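Putative alpha-ketoglutarate-dependent taurine dioxygenase (Burkholderia xenovorans, PDB 5HSX) is probably an iron-dependent, 2-oxoglutarate-dependent dioxygenase of the TfdA/TauD family, whose metal site holds a sodium ion in this crystal. Local coordinates at residues Ala31-Val36 with Ala48-Ala53; Ala53-Arg58 with Pro211-Arg216; Gly148-Thr153 with Phe284-Tyr289. All blocks are in the same frame, centred on the assembly; numbering follows the deposited sequence.

Contact 1 of 3, residues Ala31-Val36 with Ala48-Ala53; sequences AEIHGV and AEIRAA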
loop_
_atom_site.group_PDB
_atom_site.type_symbol
_atom_site.label_atom_id
_atom_site.label_comp_id
_atom_site.label_asym_id
_atom_site.label_seq_id
_atom_site.Cartn_x
_atom_site.Cartn_y
_atom_site.Cartn_z
ATOM N N ALA B 31 10.119 -3.819 -10.141
ATOM C CA ALA B 31 11.318 -4.642 -10.119
ATOM C C ALA B 31 12.529 -3.758 -9.867
ATOM O O ALA B 31 12.597 -2.627 -10.361
ATOM C CB ALA B 31 11.490 -5.415 -11.437
ATOM N N GLU B 32 13.476 -4.271 -9.089
ATOM C CA GLU B 32 14.766 -3.615 -8.931
ATOM C C GLU B 32 15.693 -4.069 -10.046
ATOM O O GLU B 32 15.668 -5.233 -10.454
ATOM C CB GLU B 32 15.397 -3.933 -7.570
ATOM C CG GLU B 32 14.612 -3.404 -6.392
ATOM C CD GLU B 32 15.454 -3.299 -5.128
ATOM O OE1 GLU B 32 16.613 -3.768 -5.141
ATOM O OE2 GLU B 32 14.957 -2.736 -4.129
ATOM N N ILE B 33 16.497 -3.137 -10.550
ATOM C CA ILE B 33 17.555 -3.434 -11.505
ATOM C C ILE B 33 18.887 -3.169 -10.821
ATOM O O ILE B 33 19.076 -2.116 -10.198
ATOM C CB ILE B 33 17.412 -2.599 -12.790
ATOM C CG1 ILE B 33 16.071 -2.908 -13.469
ATOM C CG2 ILE B 33 18.585 -2.871 -13.728
ATOM C CD1 ILE B 33 15.792 -2.079 -14.705
ATOM N N HIS B 34 19.794 -4.135 -10.909
ATOM C CA HIS B 34 21.161 -3.972 -10.448
ATOM C C HIS B 34 22.116 -4.320 -11.582
ATOM O O HIS B 34 21.736 -4.948 -12.575
ATOM C CB HIS B 34 21.443 -4.839 -9.210
ATOM C CG HIS B 34 20.727 -4.376 -7.975
ATOM N ND1 HIS B 34 21.338 -3.616 -7.001
ATOM C CD2 HIS B 34 19.451 -4.560 -7.561
ATOM C CE1 HIS B 34 20.470 -3.356 -6.038
ATOM N NE2 HIS B 34 19.317 -3.917 -6.354
ATOM N N GLY B 35 23.366 -3.881 -11.431
ATOM C CA GLY B 35 24.399 -4.128 -12.419
ATOM C C GLY B 35 24.590 -3.033 -13.445
ATOM O O GLY B 35 25.282 -3.260 -14.446
ATOM N N VAL B 36 24.002 -1.859 -13.236
ATOM C CA VAL B 36 24.099 -0.746 -14.169
ATOM C C VAL B 36 24.613 0.468 -13.408
ATOM O O VAL B 36 24.147 0.749 -12.301
ATOM C CB VAL B 36 22.738 -0.430 -14.831
ATOM C CG1 VAL B 36 22.940 0.313 -16.136
ATOM C CG2 VAL B 36 21.937 -1.701 -15.056
ATOM N N ALA B 48 18.338 -1.682 -24.033
ATOM C CA ALA B 48 17.224 -2.523 -24.452
ATOM C C ALA B 48 16.737 -3.399 -23.303
ATOM O O ALA B 48 15.533 -3.648 -23.171
ATOM C CB ALA B 48 17.627 -3.380 -25.652
ATOM N N GLU B 49 17.657 -3.879 -22.462
ATOM C CA GLU B 49 17.250 -4.727 -21.343
ATOM C C GLU B 49 16.465 -3.937 -20.309
ATOM O O GLU B 49 15.476 -4.439 -19.761
ATOM C CB GLU B 49 18.467 -5.378 -20.688
ATOM C CG GLU B 49 19.091 -6.469 -21.536
ATOM C CD GLU B 49 20.391 -6.993 -20.957
ATOM O OE1 GLU B 49 20.798 -8.115 -21.329
ATOM O OE2 GLU B 49 21.009 -6.284 -20.139
ATOM N N ILE B 50 16.911 -2.713 -20.007
ATOM C CA ILE B 50 16.171 -1.862 -19.077
ATOM C C ILE B 50 14.788 -1.553 -19.634
ATOM O O ILE B 50 13.781 -1.624 -18.917
ATOM C CB ILE B 50 16.967 -0.575 -18.787
ATOM C CG1 ILE B 50 18.253 -0.909 -18.029
ATOM C CG2 ILE B 50 16.120 0.430 -18.011
ATOM C CD1 ILE B 50 19.188 0.278 -17.867
ATOM N N ARG B 51 14.715 -1.243 -20.934
ATOM C CA ARG B 51 13.430 -0.915 -21.544
ATOM C C ARG B 51 12.476 -2.097 -21.477
ATOM O O ARG B 51 11.284 -1.928 -21.198
ATOM C CB ARG B 51 13.617 -0.470 -23.001
ATOM C CG ARG B 51 12.360 0.207 -23.546
ATOM C CD ARG B 51 12.429 0.572 -25.044
ATOM N NE ARG B 51 11.270 1.402 -25.364
ATOM C CZ ARG B 51 11.280 2.730 -25.348
ATOM N NH1 ARG B 51 12.407 3.389 -25.075
ATOM N NH2 ARG B 51 10.167 3.402 -25.604
ATOM N N ALA B 52 12.984 -3.305 -21.728
ATOM C CA ALA B 52 12.133 -4.488 -21.683
ATOM C C ALA B 52 11.656 -4.770 -20.264
ATOM O O ALA B 52 10.505 -5.171 -20.055
ATOM C CB ALA B 52 12.892 -5.689 -22.247
ATOM N N ALA B 53 12.536 -4.584 -19.278
ATOM C CA ALA B 53 12.137 -4.760 -17.886
ATOM C C ALA B 53 11.080 -3.739 -17.491
ATOM O O ALA B 53 10.142 -4.059 -16.754
ATOM C CB ALA B 53 13.361 -4.648 -16.977
#

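Contact 2 of 3, residues Ala53-Arg58 with Pro211-Arg216; sequences ALLKWR and PETGER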
loop_
_atom_site.group_PDB
_atom_site.type_symbol
_atom_site.label_atom_id
_atom_site.label_comp_id
_atom_site.label_asym_id
_atom_site.label_seq_id
_atom_site.Cartn_x
_atom_site.Cartn_y
_atom_site.Cartn_z
ATOM N N ALA B 53 12.536 -4.584 -19.278
ATOM C CA ALA B 53 12.137 -4.760 -17.886
ATOM C C ALA B 53 11.080 -3.739 -17.491
ATOM O O ALA B 53 10.142 -4.059 -16.754
ATOM C CB ALA B 53 13.361 -4.648 -16.977
ATOM N N LEU B 54 11.210 -2.510 -17.989
ATOM C CA LEU B 54 10.218 -1.476 -17.710
ATOM C C LEU B 54 8.867 -1.830 -18.320
ATOM O O LEU B 54 7.829 -1.722 -17.661
ATOM C CB LEU B 54 10.714 -0.127 -18.231
ATOM C CG LEU B 54 9.737 1.050 -18.205
ATOM C CD1 LEU B 54 9.407 1.472 -16.764
ATOM C CD2 LEU B 54 10.315 2.214 -19.017
ATOM N N LEU B 55 8.853 -2.248 -19.588
ATOM C CA LEU B 55 7.582 -2.625 -20.197
ATOM C C LEU B 55 6.943 -3.796 -19.462
ATOM O O LEU B 55 5.715 -3.847 -19.318
ATOM C CB LEU B 55 7.782 -2.969 -21.677
ATOM C CG LEU B 55 8.236 -1.820 -22.579
ATOM C CD1 LEU B 55 8.174 -2.250 -24.031
ATOM C CD2 LEU B 55 7.408 -0.564 -22.344
ATOM N N LYS B 56 7.759 -4.716 -18.950
ATOM C CA LYS B 56 7.225 -5.922 -18.327
ATOM C C LYS B 56 6.749 -5.676 -16.898
ATOM O O LYS B 56 5.705 -6.201 -16.487
ATOM C CB LYS B 56 8.289 -7.015 -18.336
ATOM C CG LYS B 56 7.859 -8.312 -17.667
ATOM C CD LYS B 56 8.999 -9.318 -17.743
ATOM C CE LYS B 56 8.639 -10.649 -17.123
ATOM N NZ LYS B 56 9.802 -11.566 -17.243
ATOM N N TRP B 57 7.498 -4.898 -16.127
ATOM C CA TRP B 57 7.207 -4.714 -14.708
ATOM C C TRP B 57 6.580 -3.362 -14.386
ATOM O O TRP B 57 6.253 -3.110 -13.217
ATOM C CB TRP B 57 8.490 -4.937 -13.888
ATOM C CG TRP B 57 8.860 -6.405 -13.891
ATOM C CD1 TRP B 57 9.873 -7.010 -14.588
ATOM C CD2 TRP B 57 8.160 -7.455 -13.207
ATOM N NE1 TRP B 57 9.858 -8.370 -14.352
ATOM C CE2 TRP B 57 8.814 -8.667 -13.515
ATOM C CE3 TRP B 57 7.055 -7.482 -12.345
ATOM C CZ2 TRP B 57 8.393 -9.899 -13.002
ATOM C CZ3 TRP B 57 6.637 -8.703 -11.831
ATOM C CH2 TRP B 57 7.308 -9.897 -12.163
ATOM N N ARG B 58 6.403 -2.494 -15.394
ATOM C CA ARG B 58 5.662 -1.231 -15.309
ATOM C C ARG B 58 6.433 -0.115 -14.611
ATOM O O ARG B 58 6.324 1.051 -15.010
ATOM C CB ARG B 58 4.317 -1.393 -14.599
ATOM C CG ARG B 58 3.480 -2.591 -15.013
ATOM C CD ARG B 58 3.322 -2.702 -16.515
ATOM N NE ARG B 58 2.610 -3.939 -16.828
ATOM C CZ ARG B 58 2.182 -4.276 -18.038
ATOM N NH1 ARG B 58 2.373 -3.465 -19.067
ATOM N NH2 ARG B 58 1.552 -5.429 -18.211
ATOM N N PRO B 211 1.111 1.298 -26.910
ATOM C CA PRO B 211 1.676 1.331 -28.273
ATOM C C PRO B 211 2.870 0.409 -28.497
ATOM O O PRO B 211 3.228 0.179 -29.659
ATOM C CB PRO B 211 2.075 2.802 -28.460
ATOM C CG PRO B 211 2.262 3.323 -27.094
ATOM C CD PRO B 211 1.282 2.582 -26.206
ATOM N N GLU B 212 3.509 -0.112 -27.452
ATOM C CA GLU B 212 4.624 -1.032 -27.641
ATOM C C GLU B 212 4.264 -2.485 -27.354
ATOM O O GLU B 212 4.834 -3.385 -27.971
ATOM C CB GLU B 212 5.815 -0.629 -26.766
ATOM C CG GLU B 212 6.445 0.702 -27.144
ATOM C CD GLU B 212 7.712 1.000 -26.350
ATOM O OE1 GLU B 212 8.745 0.329 -26.572
ATOM O OE2 GLU B 212 7.671 1.905 -25.493
ATOM N N THR B 213 3.339 -2.748 -26.432
ATOM C CA THR B 213 3.003 -4.121 -26.086
ATOM C C THR B 213 1.648 -4.569 -26.603
ATOM O O THR B 213 1.384 -5.778 -26.630
ATOM C CB THR B 213 3.010 -4.317 -24.563
ATOM O OG1 THR B 213 1.888 -3.624 -24.006
ATOM C CG2 THR B 213 4.301 -3.777 -23.946
ATOM N N GLY B 214 0.782 -3.637 -27.000
ATOM C CA GLY B 214 -0.557 -3.980 -27.417
ATOM C C GLY B 214 -1.507 -4.291 -26.283
ATOM O O GLY B 214 -2.677 -4.601 -26.545
ATOM N N GLU B 215 -1.048 -4.220 -25.034
ATOM C CA GLU B 215 -1.918 -4.474 -23.896
ATOM C C GLU B 215 -2.904 -3.327 -23.708
ATOM O O GLU B 215 -2.684 -2.202 -24.157
ATOM C CB GLU B 215 -1.095 -4.661 -22.623
ATOM C CG GLU B 215 -0.131 -5.840 -22.662
ATOM C CD GLU B 215 0.949 -5.742 -21.601
ATOM O OE1 GLU B 215 1.702 -4.743 -21.597
ATOM O OE2 GLU B 215 1.038 -6.656 -20.753
ATOM N N ARG B 216 -4.005 -3.627 -23.029
ATOM C CA ARG B 216 -5.014 -2.628 -22.701
ATOM C C ARG B 216 -4.869 -2.203 -21.249
ATOM O O ARG B 216 -4.844 -3.050 -20.349
ATOM C CB ARG B 216 -6.415 -3.181 -22.955
ATOM C CG ARG B 216 -6.649 -3.396 -24.440
ATOM C CD ARG B 216 -7.968 -4.050 -24.705
ATOM N NE ARG B 216 -8.130 -4.288 -26.138
ATOM C CZ ARG B 216 -9.260 -4.711 -26.693
ATOM N NH1 ARG B 216 -10.323 -4.936 -25.929
ATOM N NH2 ARG B 216 -9.320 -4.906 -28.010
HETATM O O HOH W 1 4.232 -5.775 -20.512
#

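Contact 3 of 3, residues Gly148-Thr153 with Phe284-Tyr289; sequences GDTQWT and FDRQLY. With GOL (glycerol), chain V; EDO (1,2-ethanediol), chain O.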
loop_
_atom_site.group_PDB
_atom_site.type_symbol
_atom_site.label_atom_id
_atom_site.label_comp_id
_atom_site.label_asym_id
_atom_site.label_seq_id
_atom_site.Cartn_x
_atom_site.Cartn_y
_atom_site.Cartn_z
ATOM N N GLY B 148 7.446 9.063 3.414
ATOM C CA GLY B 148 7.614 9.485 2.040
ATOM C C GLY B 148 7.611 8.393 0.992
ATOM O O GLY B 148 8.100 8.634 -0.118
ATOM N N ASP B 149 7.093 7.202 1.301
ATOM C CA ASP B 149 7.048 6.126 0.318
ATOM C C ASP B 149 6.131 6.499 -0.847
ATOM O O ASP B 149 5.170 7.252 -0.688
ATOM C CB ASP B 149 6.544 4.822 0.952
ATOM C CG ASP B 149 7.500 4.233 1.993
ATOM O OD1 ASP B 149 8.571 4.818 2.289
ATOM O OD2 ASP B 149 7.139 3.170 2.542
ATOM N N THR B 150 6.433 5.950 -2.024
ATOM C CA THR B 150 5.619 6.117 -3.222
ATOM C C THR B 150 5.003 4.774 -3.593
ATOM O O THR B 150 5.602 3.717 -3.364
ATOM C CB THR B 150 6.461 6.653 -4.401
ATOM O OG1 THR B 150 7.160 7.838 -3.998
ATOM C CG2 THR B 150 5.582 6.980 -5.610
ATOM N N GLN B 151 3.799 4.809 -4.167
ATOM C CA GLN B 151 3.156 3.592 -4.641
ATOM C C GLN B 151 2.764 3.733 -6.104
ATOM O O GLN B 151 2.469 4.829 -6.589
ATOM C CB GLN B 151 1.910 3.233 -3.825
ATOM C CG GLN B 151 2.154 3.169 -2.310
ATOM C CD GLN B 151 1.037 2.462 -1.577
ATOM O OE1 GLN B 151 0.581 1.404 -2.002
ATOM N NE2 GLN B 151 0.596 3.039 -0.453
ATOM N N TRP B 152 2.741 2.594 -6.793
ATOM C CA TRP B 152 2.271 2.501 -8.165
ATOM C C TRP B 152 1.228 1.395 -8.270
ATOM O O TRP B 152 1.252 0.423 -7.509
ATOM C CB TRP B 152 3.421 2.187 -9.159
ATOM C CG TRP B 152 4.379 3.325 -9.418
ATOM C CD1 TRP B 152 4.414 4.137 -10.523
ATOM C CD2 TRP B 152 5.450 3.752 -8.573
ATOM N NE1 TRP B 152 5.433 5.052 -10.406
ATOM C CE2 TRP B 152 6.087 4.835 -9.219
ATOM C CE3 TRP B 152 5.934 3.324 -7.333
ATOM C CZ2 TRP B 152 7.184 5.496 -8.662
ATOM C CZ3 TRP B 152 7.025 3.992 -6.776
ATOM C CH2 TRP B 152 7.635 5.058 -7.444
ATOM N N THR B 153 0.336 1.520 -9.249
ATOM C CA THR B 153 -0.610 0.453 -9.517
ATOM C C THR B 153 -0.579 0.106 -10.999
ATOM O O THR B 153 -0.300 0.956 -11.845
ATOM C CB THR B 153 -2.018 0.821 -9.072
ATOM O OG1 THR B 153 -2.873 -0.312 -9.264
ATOM C CG2 THR B 153 -2.552 2.052 -9.849
ATOM N N PHE B 284 11.689 15.954 8.450
ATOM C CA PHE B 284 12.791 15.674 7.541
ATOM C C PHE B 284 12.666 16.441 6.228
ATOM O O PHE B 284 11.570 16.606 5.684
ATOM C CB PHE B 284 12.859 14.180 7.230
ATOM C CG PHE B 284 12.895 13.295 8.441
ATOM C CD1 PHE B 284 11.926 12.317 8.626
ATOM C CD2 PHE B 284 13.904 13.421 9.380
ATOM C CE1 PHE B 284 11.959 11.486 9.733
ATOM C CE2 PHE B 284 13.941 12.598 10.500
ATOM C CZ PHE B 284 12.967 11.629 10.674
ATOM N N ASP B 285 13.807 16.877 5.702
ATOM C CA ASP B 285 13.850 17.472 4.377
ATOM C C ASP B 285 13.803 16.380 3.316
ATOM O O ASP B 285 14.228 15.245 3.544
ATOM C CB ASP B 285 15.107 18.321 4.207
ATOM C CG ASP B 285 15.012 19.651 4.926
ATOM O OD1 ASP B 285 14.231 19.751 5.896
ATOM O OD2 ASP B 285 15.717 20.599 4.519
ATOM N N ARG B 286 13.278 16.734 2.145
ATOM C CA ARG B 286 13.087 15.765 1.072
ATOM C C ARG B 286 13.261 16.482 -0.256
ATOM O O ARG B 286 12.521 17.426 -0.548
ATOM C CB ARG B 286 11.703 15.116 1.168
ATOM C CG ARG B 286 11.455 13.952 0.216
ATOM C CD ARG B 286 10.114 13.303 0.533
ATOM N NE ARG B 286 9.821 12.101 -0.244
ATOM C CZ ARG B 286 9.102 12.098 -1.365
ATOM N NH1 ARG B 286 8.623 13.241 -1.843
ATOM N NH2 ARG B 286 8.863 10.963 -2.009
ATOM N N GLN B 287 14.236 16.043 -1.053
ATOM C CA GLN B 287 14.534 16.668 -2.337
ATOM C C GLN B 287 14.713 15.581 -3.381
ATOM O O GLN B 287 15.605 14.736 -3.252
ATOM C CB GLN B 287 15.790 17.540 -2.263
ATOM C CG GLN B 287 16.172 18.174 -3.606
ATOM C CD GLN B 287 15.224 19.286 -4.028
ATOM O OE1 GLN B 287 15.064 20.280 -3.323
ATOM N NE2 GLN B 287 14.599 19.127 -5.186
ATOM N N LEU B 288 13.870 15.605 -4.407
ATOM C CA LEU B 288 13.997 14.713 -5.545
ATOM C C LEU B 288 14.003 15.551 -6.814
ATOM O O LEU B 288 13.657 16.736 -6.801
ATOM C CB LEU B 288 12.859 13.680 -5.587
ATOM C CG LEU B 288 12.711 12.738 -4.383
ATOM C CD1 LEU B 288 11.808 13.343 -3.318
ATOM C CD2 LEU B 288 12.183 11.369 -4.827
ATOM N N TYR B 289 14.414 14.925 -7.914
ATOM C CA TYR B 289 14.392 15.569 -9.221
ATOM C C TYR B 289 13.812 14.598 -10.229
ATOM O O TYR B 289 14.061 13.392 -10.147
ATOM C CB TYR B 289 15.791 16.019 -9.663
ATOM C CG TYR B 289 16.371 17.063 -8.751
ATOM C CD1 TYR B 289 16.032 18.407 -8.892
ATOM C CD2 TYR B 289 17.241 16.705 -7.729
ATOM C CE1 TYR B 289 16.560 19.374 -8.031
ATOM C CE2 TYR B 289 17.772 17.657 -6.877
ATOM C CZ TYR B 289 17.428 18.984 -7.033
ATOM O OH TYR B 289 17.961 19.916 -6.178
HETATM C C1 GOL V . 6.048 11.653 -5.223
HETATM O O1 GOL V . 6.610 10.384 -4.985
HETATM C C2 GOL V . 6.587 12.650 -4.212
HETATM O O2 GOL V . 7.990 12.614 -4.273
HETATM C C3 GOL V . 6.084 14.052 -4.526
HETATM O O3 GOL V . 5.635 14.661 -3.335
HETATM C C1 EDO O . 2.202 6.279 2.736
HETATM O O1 EDO O . 2.350 7.651 2.348
HETATM C C2 EDO O . 2.421 5.364 1.533
HETATM O O2 EDO O . 1.426 5.639 0.537
HETATM O O HOH W 2 11.059 9.652 0.946
#

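Contact 1 of 3, residues Ala31-Val36 with Ala48-Ala53
Ile33 and Val36 lie against Ile50 and Ala53 inside a beta-alpha-beta unit: strand 31-34, helix 44-57 and strand 59-62, with the two strands parallel neighbours in the sheet and the helix carrying the crossover over one face. The evidence for close packing is a set of methyl contacts between buried residues, although the backbones stay well apart, Ile33 CA and Ile50 CA being 7.9 Å from each other. Ile33 has an extended chi2 of 177°, which carries CD1 out to Ile50 and Ala53, three residues apart on the helix. There it lies 4.2 Å from Ile50 CG2, the two side chains crossing at a slant, and the same CD1 is 4.2 Å from Ala53 CB, which faces the strand. Phe62 of strand 59-62 touches both isoleucines and widens the apolar layer.

The other side of the strand is looser and polar. Glu32 and His34 alternate with Ala31 and Ile33, are partly exposed, and make no contact with the helix. His34 NE2 instead donates to Glu32 OE1 over 3.0 Å, the oxygen lying in the imidazole plane. On the helix, Arg51 points off from the strand. Beyond the strand's end, in the loop, Val36 CG1 meets Ile50 CD1 tip to tip at 4.1 Å.

Contact 2 of 3, residues Ala53-Arg58 with Pro211-Arg216
The Arg58 guanidinium and the Glu215 carboxylate meet end-on, the carboxyl carbon lying at the guanidinium edge and in its plane. The two planes are 28° apart, and both nitrogens approach from above the carboxylate plane. NH1 of Arg58 donates to OE1 of Glu215 at 2.9 Å, and Arg58 NH2 to Glu215 OE2 at 2.9 Å, so each oxygen of this salt bridge has its own donor. The opposite face of the carboxylate is used too, since Thr213 OG1 reaches Glu215 OE1 at 2.7 Å from the side away from Arg58 NH1. Val156 of helix 155-161 packs on both charged side chains.

Arg58 is the first residue to leave helix 44-57, with a positive phi of 77°, and a bend at chi2 (-50°) turns its chain toward the loop 211-216. That loop joins the antiparallel strands 200-209 and 216-218, and Thr213 shapes it as an ST turn, OG1 accepting from the backbone N of Glu215 at 3.2 Å. A water bridges the helix end to the loop, donating to Leu55 O at 2.7 Å and also to Glu215 OE1.

Beside this polar link, Leu55 crosses the Glu212 side chain at about a right angle, with Leu55 CD1 3.7 Å from Glu212 OE1 and Thr213 CG2 also close to that methyl. Glu212 OE2 forms a salt bridge with Arg269.

Contact 3 of 3, residues Gly148-Thr153 with Phe284-Tyr289
Arg286 carries its guanidinium across to Gly148, with one face overlapped by Leu288, two residues on, in strand 287-293, whose CD1 stands 3.5 Å above the centre of the guanidinium plane. An extended chain from CG to NE, set off by a chi1 of -172°, spans the gap to the loop before strand 150-154. The direct link is modest: Arg286 NH2 donates to Gly148 O at 3.1 Å, but the N-H...O angle of 126° makes the bond weak and the oxygen lies oblique to the guanidinium. A water accepts from Arg286 NE at 3.0 Å, in the guanidinium plane, and Trp258 adds a cation-pi contact.

A glycerol, probably from the crystallisation liquor, bridges the two segments in this crystal. Its O2 accepts from Arg286 NH1 at 2.6 Å, while its O1 accepts from Thr150 OG1 at 2.8 Å. Trp258 NE1 also bonds to the Thr150 hydroxyl, and Thr150 CG2 rests 3.3 Å above the Trp152 ring, toward its rim. Trp152 in turn meets the ring of His273, a ligand of the sodium ion.

The side chain of Thr150 is about 8 Å from that ion. The spacing of His123, Asp125, Thr150, His273 and Arg286 fits the H-X-D...T...H...R motif of the TfdA dioxygenases, so glycerol probably occupies part of the 2-oxoglutarate pocket beside the metal site of the double-stranded beta-helix.

How the contacts relate
Contacts 1 and 3 are buried, whereas contact 2 lies at the surface, and their chemistry differs accordingly. Contact 1 is wholly apolar between helix and sheet; contact 2 combines a salt bridge and a bridging water with the packing of Leu55; contact 3 is polar although buried, since it lines a probable ligand pocket. Contacts 1 and 2 share helix 44-57 and Ala53, and they touch where Arg51 NH2 bonds Glu212 OE2 at 2.9 Å and where Ala31 packs on Trp57. Contact 3 touches neither, its centre being about 21 Å from that of contact 1, yet strands 31-34 and 287-293 belong to one mixed sheet. Contacts 2 and 3 sit on opposite sides of the chain's centre.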